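Local coordinates for glucose import ATP-binding protein GlcV (Sulfolobus solfataricus, PDB 1OXU) that hydrolyses ATP to drive glucose import, serving as the energy-coupling subunit of the GlcSTUV ABC transporter, at residues T46-I51 with T193-S198; N8-F13 with P57-L62; G85-T90 with V149-A154. One frame throughout, in Å; residues are numbered along the deposited sequence.

Interaction 1: residues T46-I51 with T193-S198; sequences TFMRII and TLLVVS. With ADP (adenosine-5'-diphosphate), chain B.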
loop_
_atom_site.group_PDB
_atom_site.type_symbol
_atom_site.label_atom_id
_atom_site.label_comp_id
_atom_site.label_asym_id
_atom_site.label_seq_id
_atom_site.Cartn_x
_atom_site.Cartn_y
_atom_site.Cartn_z
ATOM N N THR A 46 5.114 -13.558 1.756
ATOM C CA THR A 46 4.725 -14.778 2.458
ATOM C C THR A 46 3.202 -14.873 2.488
ATOM O O THR A 46 2.623 -15.934 2.230
ATOM C CB THR A 46 5.281 -14.794 3.891
ATOM O OG1 THR A 46 6.717 -14.816 3.853
ATOM C CG2 THR A 46 4.922 -16.113 4.580
ATOM N N PHE A 47 2.558 -13.756 2.809
ATOM C CA PHE A 47 1.098 -13.698 2.884
ATOM C C PHE A 47 0.483 -14.054 1.531
ATOM O O PHE A 47 -0.393 -14.911 1.441
ATOM C CB PHE A 47 0.653 -12.300 3.346
ATOM C CG PHE A 47 -0.839 -12.108 3.386
ATOM C CD1 PHE A 47 -1.596 -12.644 4.419
ATOM C CD2 PHE A 47 -1.481 -11.378 2.399
ATOM C CE1 PHE A 47 -2.964 -12.461 4.463
ATOM C CE2 PHE A 47 -2.852 -11.187 2.439
ATOM C CZ PHE A 47 -3.597 -11.732 3.472
ATOM N N MET A 48 0.958 -13.400 0.474
ATOM C CA MET A 48 0.406 -13.634 -0.857
ATOM C C MET A 48 0.602 -15.084 -1.311
ATOM O O MET A 48 -0.256 -15.686 -1.943
ATOM C CB MET A 48 1.100 -12.684 -1.836
ATOM C CG MET A 48 0.706 -11.223 -1.612
ATOM S SD MET A 48 -1.017 -10.911 -2.018
ATOM C CE MET A 48 -0.779 -10.399 -3.727
ATOM N N ARG A 49 1.741 -15.680 -0.977
ATOM C CA ARG A 49 2.004 -17.068 -1.338
ATOM C C ARG A 49 1.011 -18.011 -0.653
ATOM O O ARG A 49 0.567 -19.004 -1.245
ATOM C CB ARG A 49 3.462 -17.448 -1.033
ATOM C CG ARG A 49 4.473 -16.812 -2.006
ATOM C CD ARG A 49 5.951 -17.055 -1.675
ATOM N NE ARG A 49 6.311 -18.470 -1.609
ATOM C CZ ARG A 49 6.574 -19.230 -2.666
ATOM N NH1 ARG A 49 6.510 -18.725 -3.891
ATOM N NH2 ARG A 49 6.900 -20.505 -2.500
ATOM N N ILE A 50 0.653 -17.692 0.587
ATOM C CA ILE A 50 -0.322 -18.503 1.321
ATOM C C ILE A 50 -1.715 -18.360 0.691
ATOM O O ILE A 50 -2.461 -19.338 0.569
ATOM C CB ILE A 50 -0.329 -18.140 2.823
ATOM C CG1 ILE A 50 0.923 -18.719 3.505
ATOM C CG2 ILE A 50 -1.594 -18.689 3.513
ATOM C CD1 ILE A 50 1.155 -18.225 4.933
ATOM N N ILE A 51 -2.060 -17.149 0.270
ATOM C CA ILE A 51 -3.347 -16.944 -0.386
ATOM C C ILE A 51 -3.387 -17.715 -1.708
ATOM O O ILE A 51 -4.407 -18.296 -2.071
ATOM C CB ILE A 51 -3.619 -15.460 -0.664
ATOM C CG1 ILE A 51 -3.637 -14.641 0.633
ATOM C CG2 ILE A 51 -4.942 -15.313 -1.428
ATOM C CD1 ILE A 51 -4.653 -15.118 1.656
ATOM N N THR A 193 -12.037 -10.455 -7.370
ATOM C CA THR A 193 -11.560 -9.958 -6.127
ATOM C C THR A 193 -10.124 -9.625 -6.354
ATOM O O THR A 193 -9.403 -10.313 -7.066
ATOM C CB THR A 193 -11.679 -11.072 -5.087
ATOM O OG1 THR A 193 -13.063 -11.328 -4.834
ATOM C CG2 THR A 193 -11.010 -10.642 -3.779
ATOM N N LEU A 194 -9.626 -8.521 -5.799
ATOM C CA LEU A 194 -8.251 -8.101 -6.063
ATOM C C LEU A 194 -7.430 -7.830 -4.803
ATOM O O LEU A 194 -7.832 -7.074 -3.916
ATOM C CB LEU A 194 -8.226 -6.869 -6.991
ATOM C CG LEU A 194 -6.911 -6.091 -7.124
ATOM C CD1 LEU A 194 -5.882 -6.877 -7.910
ATOM C CD2 LEU A 194 -7.146 -4.734 -7.782
ATOM N N LEU A 195 -6.267 -8.455 -4.735
ATOM C CA LEU A 195 -5.352 -8.214 -3.629
ATOM C C LEU A 195 -4.018 -7.753 -4.186
ATOM O O LEU A 195 -3.389 -8.448 -4.978
ATOM C CB LEU A 195 -5.171 -9.471 -2.783
ATOM C CG LEU A 195 -4.078 -9.451 -1.706
ATOM C CD1 LEU A 195 -4.312 -8.345 -0.679
ATOM C CD2 LEU A 195 -3.987 -10.805 -1.012
ATOM N N VAL A 196 -3.604 -6.556 -3.802
ATOM C CA VAL A 196 -2.317 -6.045 -4.231
ATOM C C VAL A 196 -1.478 -5.733 -2.996
ATOM O O VAL A 196 -1.964 -5.118 -2.048
ATOM C CB VAL A 196 -2.466 -4.792 -5.127
ATOM C CG1 VAL A 196 -3.369 -3.767 -4.473
ATOM C CG2 VAL A 196 -1.106 -4.186 -5.431
ATOM N N VAL A 197 -0.234 -6.192 -2.982
ATOM C CA VAL A 197 0.655 -5.871 -1.863
ATOM C C VAL A 197 1.825 -5.026 -2.332
ATOM O O VAL A 197 2.345 -5.233 -3.431
ATOM C CB VAL A 197 1.121 -7.127 -1.088
ATOM C CG1 VAL A 197 -0.089 -7.880 -0.556
ATOM C CG2 VAL A 197 1.977 -8.024 -1.953
ATOM N N SER A 198 2.217 -4.053 -1.513
ATOM C CA SER A 198 3.307 -3.163 -1.869
ATOM C C SER A 198 3.919 -2.428 -0.677
ATOM O O SER A 198 3.306 -2.309 0.380
ATOM C CB SER A 198 2.808 -2.121 -2.874
ATOM O OG SER A 198 3.759 -1.078 -3.025
HETATM P PB ADP B . 8.207 -8.896 2.212
HETATM O O1B ADP B . 7.225 -8.030 2.886
HETATM O O2B ADP B . 7.620 -9.425 0.900
HETATM O O3B ADP B . 9.477 -8.084 1.893
HETATM P PA ADP B . 8.626 -11.657 3.013
HETATM O O1A ADP B . 7.241 -12.204 3.104
HETATM O O2A ADP B . 9.322 -12.065 1.710
HETATM O O3A ADP B . 8.594 -10.063 3.269
HETATM O "O5'" ADP B . 9.489 -12.210 4.247
HETATM C "C5'" ADP B . 9.096 -12.018 5.587
HETATM C "C4'" ADP B . 10.129 -12.646 6.515
HETATM O "O4'" ADP B . 10.142 -14.057 6.341
HETATM C "C3'" ADP B . 11.524 -12.146 6.188
HETATM O "O3'" ADP B . 12.271 -12.089 7.384
HETATM C "C2'" ADP B . 12.084 -13.238 5.307
HETATM O "O2'" ADP B . 13.480 -13.334 5.449
HETATM C "C1'" ADP B . 11.401 -14.476 5.859
HETATM N N9 ADP B . 11.231 -15.480 4.806
HETATM C C8 ADP B . 10.397 -15.416 3.720
HETATM N N7 ADP B . 10.554 -16.551 3.001
HETATM C C5 ADP B . 11.470 -17.329 3.614
HETATM C C6 ADP B . 12.001 -18.576 3.309
HETATM N N6 ADP B . 11.383 -19.384 2.447
HETATM N N1 ADP B . 12.944 -19.110 4.156
HETATM C C2 ADP B . 13.364 -18.432 5.283
HETATM N N3 ADP B . 12.837 -17.196 5.574
HETATM C C4 ADP B . 11.904 -16.662 4.754
#

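Interaction 2: residues N8-F13 with P57-L62; sequences NVSKVF and PSTGEL. With ADP (adenosine-5'-diphosphate), chain B.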
loop_
_atom_site.group_PDB
_atom_site.type_symbol
_atom_site.label_atom_id
_atom_site.label_comp_id
_atom_site.label_asym_id
_atom_site.label_seq_id
_atom_site.Cartn_x
_atom_site.Cartn_y
_atom_site.Cartn_z
ATOM N N ASN A 8 -6.512 -16.262 12.075
ATOM C CA ASN A 8 -5.376 -16.567 12.938
ATOM C C ASN A 8 -4.224 -17.218 12.190
ATOM O O ASN A 8 -3.679 -18.212 12.656
ATOM C CB ASN A 8 -5.807 -17.547 14.036
ATOM C CG ASN A 8 -6.966 -17.039 14.861
ATOM O OD1 ASN A 8 -7.000 -15.875 15.258
ATOM N ND2 ASN A 8 -7.925 -17.920 15.136
ATOM N N VAL A 9 -3.852 -16.672 11.041
ATOM C CA VAL A 9 -2.777 -17.264 10.264
ATOM C C VAL A 9 -1.390 -16.823 10.710
ATOM O O VAL A 9 -1.096 -15.630 10.774
ATOM C CB VAL A 9 -2.945 -17.004 8.760
ATOM C CG1 VAL A 9 -1.653 -17.329 8.020
ATOM C CG2 VAL A 9 -4.106 -17.843 8.216
ATOM N N SER A 10 -0.553 -17.805 11.024
ATOM C CA SER A 10 0.839 -17.575 11.387
ATOM C C SER A 10 1.729 -18.400 10.467
ATOM O O SER A 10 1.310 -19.433 9.952
ATOM C CB SER A 10 1.104 -17.975 12.845
ATOM O OG SER A 10 0.532 -17.054 13.753
ATOM N N LYS A 11 2.959 -17.945 10.258
ATOM C CA LYS A 11 3.906 -18.661 9.408
ATOM C C LYS A 11 5.312 -18.498 9.954
ATOM O O LYS A 11 5.783 -17.379 10.141
ATOM C CB LYS A 11 3.852 -18.147 7.967
ATOM C CG LYS A 11 4.920 -18.764 7.057
ATOM C CD LYS A 11 4.657 -20.243 6.817
ATOM C CE LYS A 11 5.759 -20.884 5.980
ATOM N NZ LYS A 11 5.483 -22.326 5.698
ATOM N N VAL A 12 5.982 -19.611 10.230
ATOM C CA VAL A 12 7.335 -19.534 10.767
ATOM C C VAL A 12 8.362 -20.095 9.791
ATOM O O VAL A 12 8.036 -20.928 8.958
ATOM C CB VAL A 12 7.456 -20.252 12.135
ATOM C CG1 VAL A 12 6.471 -19.655 13.142
ATOM C CG2 VAL A 12 7.242 -21.763 11.987
ATOM N N PHE A 13 9.592 -19.603 9.889
ATOM C CA PHE A 13 10.703 -20.094 9.084
ATOM C C PHE A 13 11.860 -20.393 10.030
ATOM O O PHE A 13 11.787 -20.092 11.224
ATOM C CB PHE A 13 11.139 -19.067 8.029
ATOM C CG PHE A 13 10.162 -18.896 6.896
ATOM C CD1 PHE A 13 9.462 -17.703 6.738
ATOM C CD2 PHE A 13 9.947 -19.923 5.982
ATOM C CE1 PHE A 13 8.558 -17.537 5.690
ATOM C CE2 PHE A 13 9.038 -19.774 4.931
ATOM C CZ PHE A 13 8.342 -18.582 4.782
ATOM N N PRO A 57 -0.253 -21.943 5.953
ATOM C CA PRO A 57 -0.058 -21.403 7.300
ATOM C C PRO A 57 0.588 -22.472 8.186
ATOM O O PRO A 57 0.282 -23.654 8.018
ATOM C CB PRO A 57 -1.493 -21.151 7.792
ATOM C CG PRO A 57 -2.352 -21.183 6.569
ATOM C CD PRO A 57 -1.675 -22.098 5.609
ATOM N N SER A 58 1.478 -22.078 9.090
ATOM C CA SER A 58 2.034 -23.019 10.064
ATOM C C SER A 58 0.918 -23.343 11.057
ATOM O O SER A 58 0.716 -24.494 11.433
ATOM C CB SER A 58 3.233 -22.409 10.794
ATOM O OG SER A 58 4.189 -21.911 9.880
ATOM N N THR A 59 0.190 -22.310 11.468
ATOM C CA THR A 59 -0.999 -22.472 12.304
ATOM C C THR A 59 -2.076 -21.537 11.771
ATOM O O THR A 59 -1.767 -20.528 11.143
ATOM C CB THR A 59 -0.708 -22.136 13.786
ATOM O OG1 THR A 59 -0.086 -20.849 13.867
ATOM C CG2 THR A 59 0.336 -23.091 14.371
ATOM N N GLY A 60 -3.337 -21.857 12.033
ATOM C CA GLY A 60 -4.434 -21.029 11.559
ATOM C C GLY A 60 -5.043 -21.619 10.299
ATOM O O GLY A 60 -4.543 -22.616 9.790
ATOM N N GLU A 61 -6.098 -20.988 9.785
ATOM C CA GLU A 61 -6.827 -21.504 8.622
ATOM C C GLU A 61 -7.161 -20.445 7.569
ATOM O O GLU A 61 -7.226 -19.250 7.865
ATOM C CB GLU A 61 -8.135 -22.172 9.079
ATOM C CG GLU A 61 -7.960 -23.269 10.126
ATOM C CD GLU A 61 -9.152 -24.210 10.202
ATOM O OE1 GLU A 61 -10.296 -23.726 10.355
ATOM O OE2 GLU A 61 -8.947 -25.440 10.113
ATOM N N LEU A 62 -7.416 -20.913 6.349
ATOM C CA LEU A 62 -7.751 -20.062 5.214
ATOM C C LEU A 62 -8.991 -20.611 4.495
ATOM O O LEU A 62 -9.064 -21.802 4.217
ATOM C CB LEU A 62 -6.567 -20.016 4.242
ATOM C CG LEU A 62 -6.680 -19.165 2.975
ATOM C CD1 LEU A 62 -6.953 -17.716 3.343
ATOM C CD2 LEU A 62 -5.408 -19.271 2.113
HETATM P PB ADP B . 8.207 -8.896 2.212
HETATM O O1B ADP B . 7.225 -8.030 2.886
HETATM O O2B ADP B . 7.620 -9.425 0.900
HETATM O O3B ADP B . 9.477 -8.084 1.893
HETATM P PA ADP B . 8.626 -11.657 3.013
HETATM O O1A ADP B . 7.241 -12.204 3.104
HETATM O O2A ADP B . 9.322 -12.065 1.710
HETATM O O3A ADP B . 8.594 -10.063 3.269
HETATM O "O5'" ADP B . 9.489 -12.210 4.247
HETATM C "C5'" ADP B . 9.096 -12.018 5.587
HETATM C "C4'" ADP B . 10.129 -12.646 6.515
HETATM O "O4'" ADP B . 10.142 -14.057 6.341
HETATM C "C3'" ADP B . 11.524 -12.146 6.188
HETATM O "O3'" ADP B . 12.271 -12.089 7.384
HETATM C "C2'" ADP B . 12.084 -13.238 5.307
HETATM O "O2'" ADP B . 13.480 -13.334 5.449
HETATM C "C1'" ADP B . 11.401 -14.476 5.859
HETATM N N9 ADP B . 11.231 -15.480 4.806
HETATM C C8 ADP B . 10.397 -15.416 3.720
HETATM N N7 ADP B . 10.554 -16.551 3.001
HETATM C C5 ADP B . 11.470 -17.329 3.614
HETATM C C6 ADP B . 12.001 -18.576 3.309
HETATM N N6 ADP B . 11.383 -19.384 2.447
HETATM N N1 ADP B . 12.944 -19.110 4.156
HETATM C C2 ADP B . 13.364 -18.432 5.283
HETATM N N3 ADP B . 12.837 -17.196 5.574
HETATM C C4 ADP B . 11.904 -16.662 4.754
HETATM O O HOH W 1 -1.828 -18.715 14.379
HETATM O O HOH W 2 5.370 -24.092 8.413
#

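Interaction 3: residues G85-T90 with V149-A154; sequences GMVFQT and VALARA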
loop_
_atom_site.group_PDB
_atom_site.type_symbol
_atom_site.label_atom_id
_atom_site.label_comp_id
_atom_site.label_asym_id
_atom_site.label_seq_id
_atom_site.Cartn_x
_atom_site.Cartn_y
_atom_site.Cartn_z
ATOM N N GLY A 85 -5.310 -15.836 -10.362
ATOM C CA GLY A 85 -4.365 -15.311 -11.340
ATOM C C GLY A 85 -3.301 -14.557 -10.558
ATOM O O GLY A 85 -3.612 -13.885 -9.571
ATOM N N MET A 86 -2.050 -14.664 -10.989
ATOM C CA MET A 86 -0.936 -14.050 -10.269
ATOM C C MET A 86 0.038 -13.251 -11.134
ATOM O O MET A 86 0.419 -13.681 -12.220
ATOM C CB MET A 86 -0.098 -15.134 -9.587
ATOM C CG MET A 86 -0.806 -16.003 -8.579
ATOM S SD MET A 86 0.245 -17.403 -8.102
ATOM C CE MET A 86 0.342 -18.294 -9.647
ATOM N N VAL A 87 0.447 -12.091 -10.631
ATOM C CA VAL A 87 1.557 -11.329 -11.212
ATOM C C VAL A 87 2.459 -10.948 -10.037
ATOM O O VAL A 87 2.108 -10.085 -9.231
ATOM C CB VAL A 87 1.108 -10.072 -11.976
ATOM C CG1 VAL A 87 2.328 -9.310 -12.520
ATOM C CG2 VAL A 87 0.183 -10.443 -13.121
ATOM N N PHE A 88 3.603 -11.615 -9.917
ATOM C CA PHE A 88 4.507 -11.370 -8.789
ATOM C C PHE A 88 5.707 -10.495 -9.155
ATOM O O PHE A 88 6.079 -10.393 -10.320
ATOM C CB PHE A 88 4.976 -12.689 -8.170
ATOM C CG PHE A 88 3.899 -13.428 -7.432
ATOM C CD1 PHE A 88 2.695 -12.811 -7.131
ATOM C CD2 PHE A 88 4.086 -14.744 -7.043
ATOM C CE1 PHE A 88 1.699 -13.494 -6.450
ATOM C CE2 PHE A 88 3.095 -15.433 -6.363
ATOM C CZ PHE A 88 1.902 -14.808 -6.064
ATOM N N GLN A 89 6.310 -9.874 -8.143
ATOM C CA GLN A 89 7.442 -8.970 -8.343
ATOM C C GLN A 89 8.520 -9.540 -9.265
ATOM O O GLN A 89 9.177 -8.796 -9.992
ATOM C CB GLN A 89 8.066 -8.578 -6.997
ATOM C CG GLN A 89 9.175 -7.536 -7.109
ATOM C CD GLN A 89 9.991 -7.406 -5.840
ATOM O OE1 GLN A 89 11.157 -7.797 -5.804
ATOM N NE2 GLN A 89 9.381 -6.859 -4.794
ATOM N N THR A 90 8.698 -10.857 -9.225
ATOM C CA THR A 90 9.730 -11.525 -10.011
ATOM C C THR A 90 9.211 -11.901 -11.389
ATOM O O THR A 90 9.974 -12.310 -12.266
ATOM C CB THR A 90 10.238 -12.781 -9.275
ATOM O OG1 THR A 90 9.120 -13.555 -8.819
ATOM C CG2 THR A 90 10.942 -12.393 -7.980
ATOM N N VAL A 149 0.375 -8.142 -21.391
ATOM C CA VAL A 149 0.551 -9.561 -21.693
ATOM C C VAL A 149 0.608 -10.365 -20.404
ATOM O O VAL A 149 -0.004 -11.428 -20.313
ATOM C CB VAL A 149 1.799 -9.840 -22.562
ATOM C CG1 VAL A 149 2.105 -11.343 -22.607
ATOM C CG2 VAL A 149 1.592 -9.307 -23.963
ATOM N N ALA A 150 1.316 -9.855 -19.396
ATOM C CA ALA A 150 1.373 -10.558 -18.112
ATOM C C ALA A 150 -0.008 -10.650 -17.466
ATOM O O ALA A 150 -0.341 -11.663 -16.859
ATOM C CB ALA A 150 2.376 -9.909 -17.157
ATOM N N LEU A 151 -0.811 -9.596 -17.597
ATOM C CA LEU A 151 -2.160 -9.598 -17.027
ATOM C C LEU A 151 -3.055 -10.587 -17.758
ATOM O O LEU A 151 -3.799 -11.343 -17.136
ATOM C CB LEU A 151 -2.784 -8.201 -17.059
ATOM C CG LEU A 151 -2.513 -7.334 -15.828
ATOM C CD1 LEU A 151 -3.047 -5.933 -16.026
ATOM C CD2 LEU A 151 -3.142 -7.979 -14.595
ATOM N N ALA A 152 -2.984 -10.567 -19.082
ATOM C CA ALA A 152 -3.749 -11.494 -19.903
ATOM C C ALA A 152 -3.409 -12.917 -19.502
ATOM O O ALA A 152 -4.294 -13.774 -19.382
ATOM C CB ALA A 152 -3.456 -11.269 -21.377
ATOM N N ARG A 153 -2.121 -13.163 -19.282
ATOM C CA ARG A 153 -1.662 -14.481 -18.864
ATOM C C ARG A 153 -2.259 -14.880 -17.510
ATOM O O ARG A 153 -2.677 -16.017 -17.317
ATOM C CB ARG A 153 -0.134 -14.529 -18.809
ATOM C CG ARG A 153 0.426 -15.900 -18.391
ATOM C CD ARG A 153 1.946 -15.938 -18.232
ATOM N NE ARG A 153 2.404 -15.044 -17.172
ATOM C CZ ARG A 153 3.677 -14.762 -16.928
ATOM N NH1 ARG A 153 4.634 -15.300 -17.668
ATOM N NH2 ARG A 153 3.999 -13.936 -15.942
ATOM N N ALA A 154 -2.309 -13.942 -16.573
ATOM C CA ALA A 154 -2.854 -14.247 -15.257
ATOM C C ALA A 154 -4.368 -14.470 -15.309
ATOM O O ALA A 154 -4.940 -15.111 -14.441
ATOM C CB ALA A 154 -2.499 -13.137 -14.263
HETATM O O HOH W 3 1.422 -13.403 -15.438
#

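Interaction 1: residues T46-I51 with T193-S198
Met48 carries most of the contact between helix segment 46-51 and strand segment 193-198, and the side chains meet through apolar groups alone. Its chain sets out beside its own backbone N (chi1 -69°) and bends twice more, which turns CG, SD and CE onto the strand. CG faces both methyls of Val197, 3.5 Å from CG2, tight for a pair of carbons. SD meets Leu195 tip to tip, its distance of 3.1 Å to Leu195 CD2 so short that the exact placing of the sulfur is doubtful. The same Leu195 methyl also reaches two residues a turn apart on the helix: it approaches Phe47 CE2 obliquely at 3.7 Å, and Ile51 CG1 at 4.2 Å, the Ile51 chain crossing it at about a right angle.

Polar bonding belongs instead to the nucleotide. Thr46 N and Thr46 OG1 both donate to O1A of ADP, at 2.9 and 2.8 Å, a double grip on the alpha-phosphate at the start of the helix that follows the P-loop (Walker A).

The axes of segments 46-51 and 193-198 run nearly antiparallel, at 157°. The strand lies between strands 161-165 and 33-37 of the mixed sheet, while Phe47 and Ile50 also pack on strand 18-28, and Ile51 on strand 4-13, so the helix lies between the mixed sheet and the antiparallel sheet.

Interaction 2: residues N8-F13 with P57-L62
Ser10 pairs with Thr59 in an antiparallel hydrogen-bonded bridge distorted by a classic beta bulge, Ser58 and Thr59 both facing Ser10. Ser10 N donates to Thr59 O at 3.0 Å in a nearly straight bond (172°). Ser10 O takes Ser58 N at 2.8 Å and, weakly, Thr59 N. Ser58 OG, turned beside its own backbone N (chi1 -52°), receives Val12 N at 2.9 Å. A water joins this hydroxyl to Lys11 NZ, whose charge is paired with Asp55. A second water takes up Asn8 O, Ser10 OG and Thr59 OG1; Ser10 OG also bonds Asn23 N. Gly60 passes so close to Asn8 O, CA 3.1 Å away, that a side chain would collide with it. Val9 CG1 rests on Pro57 CB at 3.8 Å.

At the strand end the adenine lies over one face of the Phe13 ring, ADP C5 3.4 Å above its centre, consistent with the A-loop aromatic of ABC ATPases. Exchanging Phe13 for an alanine would probably deprive the base of this flat surface and leave it freer to shift. Side-chain and solvent partners thus supplement strand pairing: backbone bonds hold Ser10, a hydroxyl takes Val12 N and a water serves Asn8 O.

Interaction 3: residues G85-T90 with V149-A154
The strand that leads into the Q-loop of this ABC ATPase domain packs here on the helix that begins within the LSGGQ signature motif, tying an edge strand of the mixed sheet to the helical subdomain. The axes of strand 85-87 and helix 149-154 come within 7.4 Å and run nearly antiparallel, a close approach consistent with the glycine and alanine at its nearest point. Gly85 slides its CA to 3.2 Å from Ala154 O in a CA-H...O contact, where a CB would strike that oxygen. The methyl of Ala154 covers the next peptide, its CB 3.6 Å from Met86 O. Val87 supplies the bulk: with CG1 anti to the backbone N (chi1 178°), CG2 is the branch presented to the helix, 4.0 Å from Ala154 CB, and Leu151 CD2 closes in on it from the preceding turn. Polar contact is made through water. One water donates to Ala150 O at 2.9 Å, a carbonyl that also accepts Ala154 N within the helix, and more weakly to Met86 O. Arg153, whose NH1 bonds Ala92 O, meets that water in the plane of its guanidinium group, NE donating at 2.6 Å.

Two of the three contacts are buried and one lies at the surface, all within one ABC ATPase domain. Interaction 1 is buried and joined by apolar side chains; interaction 3 is also buried, but relies on small residues and a bridging water; interaction 2, at the surface, is held by backbone bonds, hydroxyls and waters. Interactions 1 and 3 reach the same mixed sheet without touching, their nearest atoms about 5 Å apart. Interactions 1 and 2 do touch, Thr46 CG2 packing on Lys11 CG and Ile51 on Leu62, and they share the nucleotide: one grips its phosphate, the other its base. Interactions 2 and 3 lie apart, with centres about 25 Å from each other.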